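Long-range contacts in inositol 2-dehydrogenase (Sinorhizobium meliloti, PDB 4HKT), which catalyses the NAD-dependent oxidation of myo-inositol at C2 to scyllo-inosose, the first step of myo-inositol breakdown: residues 123-129 against 279-283; 132-136 against 248-252. All blocks are in the same frame, centred on the assembly; numbering follows the deposited sequence.

Helix 127-137 serves both contacts, with its first turn in contact 1 and its later turns in contact 2, and the centres of the two lie about 13 Å apart. Both are largely buried, yet contact 1 lies nearer the centre of the chain, about 11 Å from it against about 19 Å for contact 2. Their chemistry differs accordingly. In 123-129 against 279-283 an arginine and an aspartate pair beside aromatic rings, whereas 132-136 against 248-252 is purely apolar and rests on the strand that is outermost within the chain and is continued by the second subunit. The two meet where F129 and H128 pack on A251, and both reach the second subunit.

Contact 1: residues 123-129 against 279-283; sequences RRFDPHF and RYTEA. With EDO (1,2-ethanediol), chain S.
R123 passes its extended chain obliquely by the phenol end of Y280, R123 CD 3.5 Å from Y280 OH and the guanidinium plane 13° from that of the ring; the hydroxyl hydrogen-bonds to Q238. R124, pointing away, holds O2 of a 1,2-ethanediol, probably from the crystallisation liquor, by NH2 and more weakly by NH1. F125 turns its ring away, while A283 CA makes a CH...O contact with F125 O at 3.6 Å. D126 carries the polar load. R279 grips it end-on, R279 NH1 to D126 OD1 at 2.7 Å and R279 NH2 to D126 OD2 at 3.1 Å. Both nitrogens come from above the carboxylate plane, yet the oxygens lie close to the guanidinium plane, the two groups turned 62° apart. In R279, chi1 (164°) sets CG over the centre of the Y280 ring, and the bend at chi2 then turns the rest of the chain toward D126. A water also donates to D126 OD1 while accepting from A283 N, at the start of helix 281-297. D126 OD2 also accepts from F129 N at 3.0 Å, from the opposite face to R279 NH2, and weakly from H128 N. With an alanine here, the R279 guanidinium would probably lose its counter-charge and F129 N its cap. P127 CG lies 3.7 Å from E282 OE1. H128 shares a water with E282, NE2 and OE2 both bonding to it, while its ND1 binds S258 N of the second subunit. F129 puts CE2 at the edge of the Y280 ring, 3.3 Å from Y280 OH, with R279 NH2 over one of its own faces. D126 is thus an N-cap whose carboxylate both starts helix 127-137 and ties it by a buried salt bridge to the residues leading into helix 281-297.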
loop_
_atom_site.group_PDB
_atom_site.type_symbol
_atom_site.label_atom_id
_atom_site.label_comp_id
_atom_site.label_asym_id
_atom_site.label_seq_id
_atom_site.Cartn_x
_atom_site.Cartn_y
_atom_site.Cartn_z
ATOM N N ARG B 123 -9.706 22.346 -3.880
ATOM C CA ARG B 123 -9.160 21.063 -4.285
ATOM C C ARG B 123 -8.227 21.182 -5.457
ATOM O O ARG B 123 -7.315 20.385 -5.593
ATOM C CB ARG B 123 -10.260 20.025 -4.516
ATOM C CG ARG B 123 -11.045 19.778 -3.252
ATOM C CD ARG B 123 -12.162 18.780 -3.471
ATOM N NE ARG B 123 -13.133 18.880 -2.388
ATOM C CZ ARG B 123 -14.266 18.181 -2.314
ATOM N NH1 ARG B 123 -14.593 17.322 -3.278
ATOM N NH2 ARG B 123 -15.083 18.337 -1.269
ATOM N N ARG B 124 -8.396 22.201 -6.266
ATOM C CA ARG B 124 -7.473 22.430 -7.344
ATOM C C ARG B 124 -6.033 22.799 -6.862
ATOM O O ARG B 124 -5.115 22.776 -7.674
ATOM C CB ARG B 124 -7.970 23.549 -8.228
ATOM C CG ARG B 124 -9.179 23.264 -9.073
ATOM C CD ARG B 124 -9.354 24.422 -10.003
ATOM N NE ARG B 124 -10.505 24.228 -10.843
ATOM C CZ ARG B 124 -10.557 24.573 -12.113
ATOM N NH1 ARG B 124 -9.507 25.165 -12.715
ATOM N NH2 ARG B 124 -11.673 24.341 -12.789
ATOM N N PHE B 125 -5.877 23.175 -5.582
ATOM C CA PHE B 125 -4.585 23.598 -5.003
ATOM C C PHE B 125 -3.971 22.557 -4.061
ATOM O O PHE B 125 -2.900 22.782 -3.474
ATOM C CB PHE B 125 -4.759 24.954 -4.284
ATOM C CG PHE B 125 -5.126 26.060 -5.201
ATOM C CD1 PHE B 125 -4.188 26.596 -6.045
ATOM C CD2 PHE B 125 -6.430 26.538 -5.265
ATOM C CE1 PHE B 125 -4.518 27.616 -6.928
ATOM C CE2 PHE B 125 -6.760 27.559 -6.127
ATOM C CZ PHE B 125 -5.808 28.096 -6.976
ATOM N N ASP B 126 -4.656 21.423 -3.894
ATOM C CA ASP B 126 -4.130 20.308 -3.109
ATOM C C ASP B 126 -2.860 19.764 -3.778
ATOM O O ASP B 126 -2.862 19.536 -5.005
ATOM C CB ASP B 126 -5.167 19.181 -3.021
ATOM C CG ASP B 126 -4.668 18.020 -2.229
ATOM O OD1 ASP B 126 -4.326 18.232 -1.016
ATOM O OD2 ASP B 126 -4.517 16.922 -2.833
ATOM N N PRO B 127 -1.780 19.532 -2.995
ATOM C CA PRO B 127 -0.543 19.082 -3.665
ATOM C C PRO B 127 -0.694 17.748 -4.393
ATOM O O PRO B 127 -0.113 17.570 -5.455
ATOM C CB PRO B 127 0.475 18.954 -2.526
ATOM C CG PRO B 127 -0.106 19.676 -1.375
ATOM C CD PRO B 127 -1.609 19.640 -1.541
ATOM N N HIS B 128 -1.524 16.853 -3.866
ATOM C CA HIS B 128 -1.733 15.538 -4.486
ATOM C C HIS B 128 -2.556 15.628 -5.747
ATOM O O HIS B 128 -2.182 15.088 -6.798
ATOM C CB HIS B 128 -2.356 14.580 -3.458
ATOM C CG HIS B 128 -1.772 14.768 -2.102
ATOM N ND1 HIS B 128 -0.524 14.291 -1.775
ATOM C CD2 HIS B 128 -2.192 15.487 -1.036
ATOM C CE1 HIS B 128 -0.230 14.646 -0.538
ATOM N NE2 HIS B 128 -1.210 15.403 -0.079
ATOM N N PHE B 129 -3.669 16.355 -5.681
ATOM C CA PHE B 129 -4.462 16.539 -6.879
ATOM C C PHE B 129 -3.745 17.344 -7.962
ATOM O O PHE B 129 -3.902 17.055 -9.159
ATOM C CB PHE B 129 -5.815 17.149 -6.556
ATOM C CG PHE B 129 -6.656 16.348 -5.599
ATOM C CD1 PHE B 129 -6.527 14.970 -5.473
ATOM C CD2 PHE B 129 -7.603 16.987 -4.826
ATOM C CE1 PHE B 129 -7.301 14.266 -4.584
ATOM C CE2 PHE B 129 -8.421 16.279 -3.965
ATOM C CZ PHE B 129 -8.277 14.910 -3.856
ATOM N N ARG B 279 -7.790 18.101 6.178
ATOM C CA ARG B 279 -7.405 17.451 4.913
ATOM C C ARG B 279 -6.756 18.458 3.962
ATOM O O ARG B 279 -5.775 18.129 3.257
ATOM C CB ARG B 279 -8.612 16.742 4.200
ATOM C CG ARG B 279 -8.355 16.398 2.717
ATOM C CD ARG B 279 -7.401 15.224 2.528
ATOM N NE ARG B 279 -7.109 14.848 1.139
ATOM C CZ ARG B 279 -6.277 15.497 0.320
ATOM N NH1 ARG B 279 -5.627 16.577 0.735
ATOM N NH2 ARG B 279 -6.071 15.068 -0.916
ATOM N N TYR B 280 -7.274 19.678 3.937
ATOM C CA TYR B 280 -6.852 20.633 2.913
ATOM C C TYR B 280 -5.985 21.828 3.367
ATOM O O TYR B 280 -5.850 22.815 2.637
ATOM C CB TYR B 280 -8.089 21.095 2.132
ATOM C CG TYR B 280 -8.642 19.983 1.221
ATOM C CD1 TYR B 280 -7.866 19.443 0.210
ATOM C CD2 TYR B 280 -9.954 19.512 1.369
ATOM C CE1 TYR B 280 -8.348 18.428 -0.614
ATOM C CE2 TYR B 280 -10.465 18.517 0.540
ATOM C CZ TYR B 280 -9.659 17.973 -0.441
ATOM O OH TYR B 280 -10.141 16.979 -1.251
ATOM N N THR B 281 -5.326 21.703 4.511
ATOM C CA THR B 281 -4.481 22.797 5.017
ATOM C C THR B 281 -3.431 23.288 3.993
ATOM O O THR B 281 -3.330 24.502 3.760
ATOM C CB THR B 281 -3.800 22.458 6.341
ATOM O OG1 THR B 281 -2.773 21.514 6.095
ATOM C CG2 THR B 281 -4.779 21.881 7.328
ATOM N N GLU B 282 -2.709 22.380 3.342
ATOM C CA GLU B 282 -1.768 22.805 2.320
ATOM C C GLU B 282 -2.500 23.456 1.147
ATOM O O GLU B 282 -2.019 24.436 0.547
ATOM C CB GLU B 282 -0.892 21.645 1.825
ATOM C CG GLU B 282 0.132 21.153 2.834
ATOM C CD GLU B 282 0.679 19.806 2.447
ATOM O OE1 GLU B 282 1.745 19.762 1.798
ATOM O OE2 GLU B 282 0.011 18.800 2.749
ATOM N N ALA B 283 -3.663 22.907 0.796
ATOM C CA ALA B 283 -4.415 23.457 -0.318
ATOM C C ALA B 283 -4.829 24.904 -0.049
ATOM O O ALA B 283 -4.649 25.759 -0.919
ATOM C CB ALA B 283 -5.619 22.577 -0.650
HETATM C C1 EDO S . -9.625 23.597 -16.886
HETATM O O1 EDO S . -8.604 23.560 -15.880
HETATM C C2 EDO S . -11.014 23.774 -16.249
HETATM O O2 EDO S . -11.026 24.867 -15.304
HETATM O O HOH W 1 -4.164 20.040 1.018
HETATM O O HOH W 2 -1.457 16.563 2.276
#

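Contact 2: residues 132-136 against 248-252; sequences VRKAI and AVAAE
V132 and V249 form the heart of a helix-on-sheet packing in the α+β C-terminal domain of the Gfo/Idh/MocA family, where segment 132-136 runs along strand 248-251 in nearly the opposite direction. The axes of the short segments, at 165°, approach to 8.7 Å, a spacing that the branched side chains fill without any hydrogen bond between them. V132 divides its two methyls between neighbouring inward-facing residues of the strand. With CG1 anti to the backbone N (chi1 169°), that methyl meets V249 CG1 at 3.9 Å, and CG2 is left to reach along the strand to A251 CB, 3.8 Å away. V249 adopts the less common valine rotamer, chi1 57°, which tucks CG1 between its own backbone N and carbonyl carbon. From there CG1 touches both V132 and, one helical turn on, I136, while V249 CG2 lies against both methyls of V132 and comes within 4.3 Å of A135 CB. A250, lying between the two inward residues, points its methyl away from the helix. On the sheet side, V249 and A251 hydrogen-bond through their backbones to V242 and I240 of strand 237-244, and those two residues also pack against I136 and V132. Strand 248-251 is outermost within its own chain, but it pairs antiparallel with a strand of the second subunit, whose I259 and I261 extend the apolar layer over V132, A135 and V249. At the far end of the contact, I136 crosses V249 at about a right angle and sets its CG1 4.1 Å from V249 CG1.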
loop_
_atom_site.group_PDB
_atom_site.type_symbol
_atom_site.label_atom_id
_atom_site.label_comp_id
_atom_site.label_asym_id
_atom_site.label_seq_id
_atom_site.Cartn_x
_atom_site.Cartn_y
_atom_site.Cartn_z
ATOM N N VAL B 132 -1.515 15.114 -9.841
ATOM C CA VAL B 132 -2.255 14.298 -10.805
ATOM C C VAL B 132 -2.387 15.086 -12.089
ATOM O O VAL B 132 -2.049 14.602 -13.167
ATOM C CB VAL B 132 -3.623 13.861 -10.257
ATOM C CG1 VAL B 132 -4.460 13.245 -11.376
ATOM C CG2 VAL B 132 -3.494 12.905 -9.090
ATOM N N ARG B 133 -2.854 16.327 -11.977
ATOM C CA ARG B 133 -3.031 17.162 -13.144
ATOM C C ARG B 133 -1.695 17.413 -13.931
ATOM O O ARG B 133 -1.667 17.361 -15.172
ATOM C CB ARG B 133 -3.667 18.471 -12.716
ATOM C CG ARG B 133 -3.762 19.499 -13.810
ATOM C CD ARG B 133 -4.862 19.128 -14.778
ATOM N NE ARG B 133 -4.414 19.144 -16.152
ATOM C CZ ARG B 133 -5.028 18.519 -17.168
ATOM N NH1 ARG B 133 -6.173 17.853 -16.997
ATOM N NH2 ARG B 133 -4.498 18.583 -18.382
ATOM N N LYS B 134 -0.628 17.682 -13.195
ATOM C CA LYS B 134 0.714 17.860 -13.772
ATOM C C LYS B 134 1.189 16.606 -14.538
ATOM O O LYS B 134 1.780 16.683 -15.629
ATOM C CB LYS B 134 1.703 18.247 -12.658
ATOM C CG LYS B 134 3.158 18.336 -13.124
ATOM C CD LYS B 134 4.077 19.060 -12.126
ATOM C CE LYS B 134 5.154 19.865 -12.868
ATOM N NZ LYS B 134 5.970 18.985 -13.760
ATOM N N ALA B 135 0.921 15.435 -13.979
ATOM C CA ALA B 135 1.251 14.195 -14.661
ATOM C C ALA B 135 0.502 14.097 -15.968
ATOM O O ALA B 135 1.086 13.683 -16.984
ATOM C CB ALA B 135 0.979 12.994 -13.772
ATOM N N ILE B 136 -0.777 14.505 -15.971
ATOM C CA ILE B 136 -1.561 14.514 -17.188
ATOM C C ILE B 136 -1.028 15.549 -18.197
ATOM O O ILE B 136 -0.873 15.260 -19.380
ATOM C CB ILE B 136 -3.073 14.814 -16.916
ATOM C CG1 ILE B 136 -3.700 13.733 -16.018
ATOM C CG2 ILE B 136 -3.782 14.884 -18.246
ATOM C CD1 ILE B 136 -5.066 14.085 -15.434
ATOM N N ALA B 248 -2.601 5.151 -16.238
ATOM C CA ALA B 248 -3.548 5.745 -15.317
ATOM C C ALA B 248 -2.793 6.458 -14.218
ATOM O O ALA B 248 -1.650 6.119 -13.915
ATOM C CB ALA B 248 -4.519 4.702 -14.724
ATOM N N VAL B 249 -3.446 7.449 -13.627
ATOM C CA VAL B 249 -2.904 8.189 -12.505
ATOM C C VAL B 249 -4.011 8.413 -11.468
ATOM O O VAL B 249 -5.177 8.683 -11.823
ATOM C CB VAL B 249 -2.262 9.512 -12.939
ATOM C CG1 VAL B 249 -3.231 10.399 -13.685
ATOM C CG2 VAL B 249 -1.656 10.243 -11.739
ATOM N N ALA B 250 -3.652 8.273 -10.207
ATOM C CA ALA B 250 -4.610 8.387 -9.103
ATOM C C ALA B 250 -3.940 9.081 -7.924
ATOM O O ALA B 250 -2.712 9.023 -7.796
ATOM C CB ALA B 250 -5.132 7.022 -8.702
ATOM N N ALA B 251 -4.741 9.782 -7.111
ATOM C CA ALA B 251 -4.287 10.266 -5.829
ATOM C C ALA B 251 -5.055 9.493 -4.788
ATOM O O ALA B 251 -6.289 9.444 -4.818
ATOM C CB ALA B 251 -4.535 11.738 -5.659
ATOM N N GLU B 252 -4.293 8.869 -3.897
ATOM C CA GLU B 252 -4.834 8.123 -2.766
ATOM C C GLU B 252 -5.354 9.074 -1.681
ATOM O O GLU B 252 -5.034 10.277 -1.659
ATOM C CB GLU B 252 -3.756 7.173 -2.183
ATOM C CG GLU B 252 -2.676 7.919 -1.397
ATOM C CD GLU B 252 -1.394 7.115 -1.158
ATOM O OE1 GLU B 252 -0.888 6.460 -2.101
ATOM O OE2 GLU B 252 -0.849 7.211 -0.027
#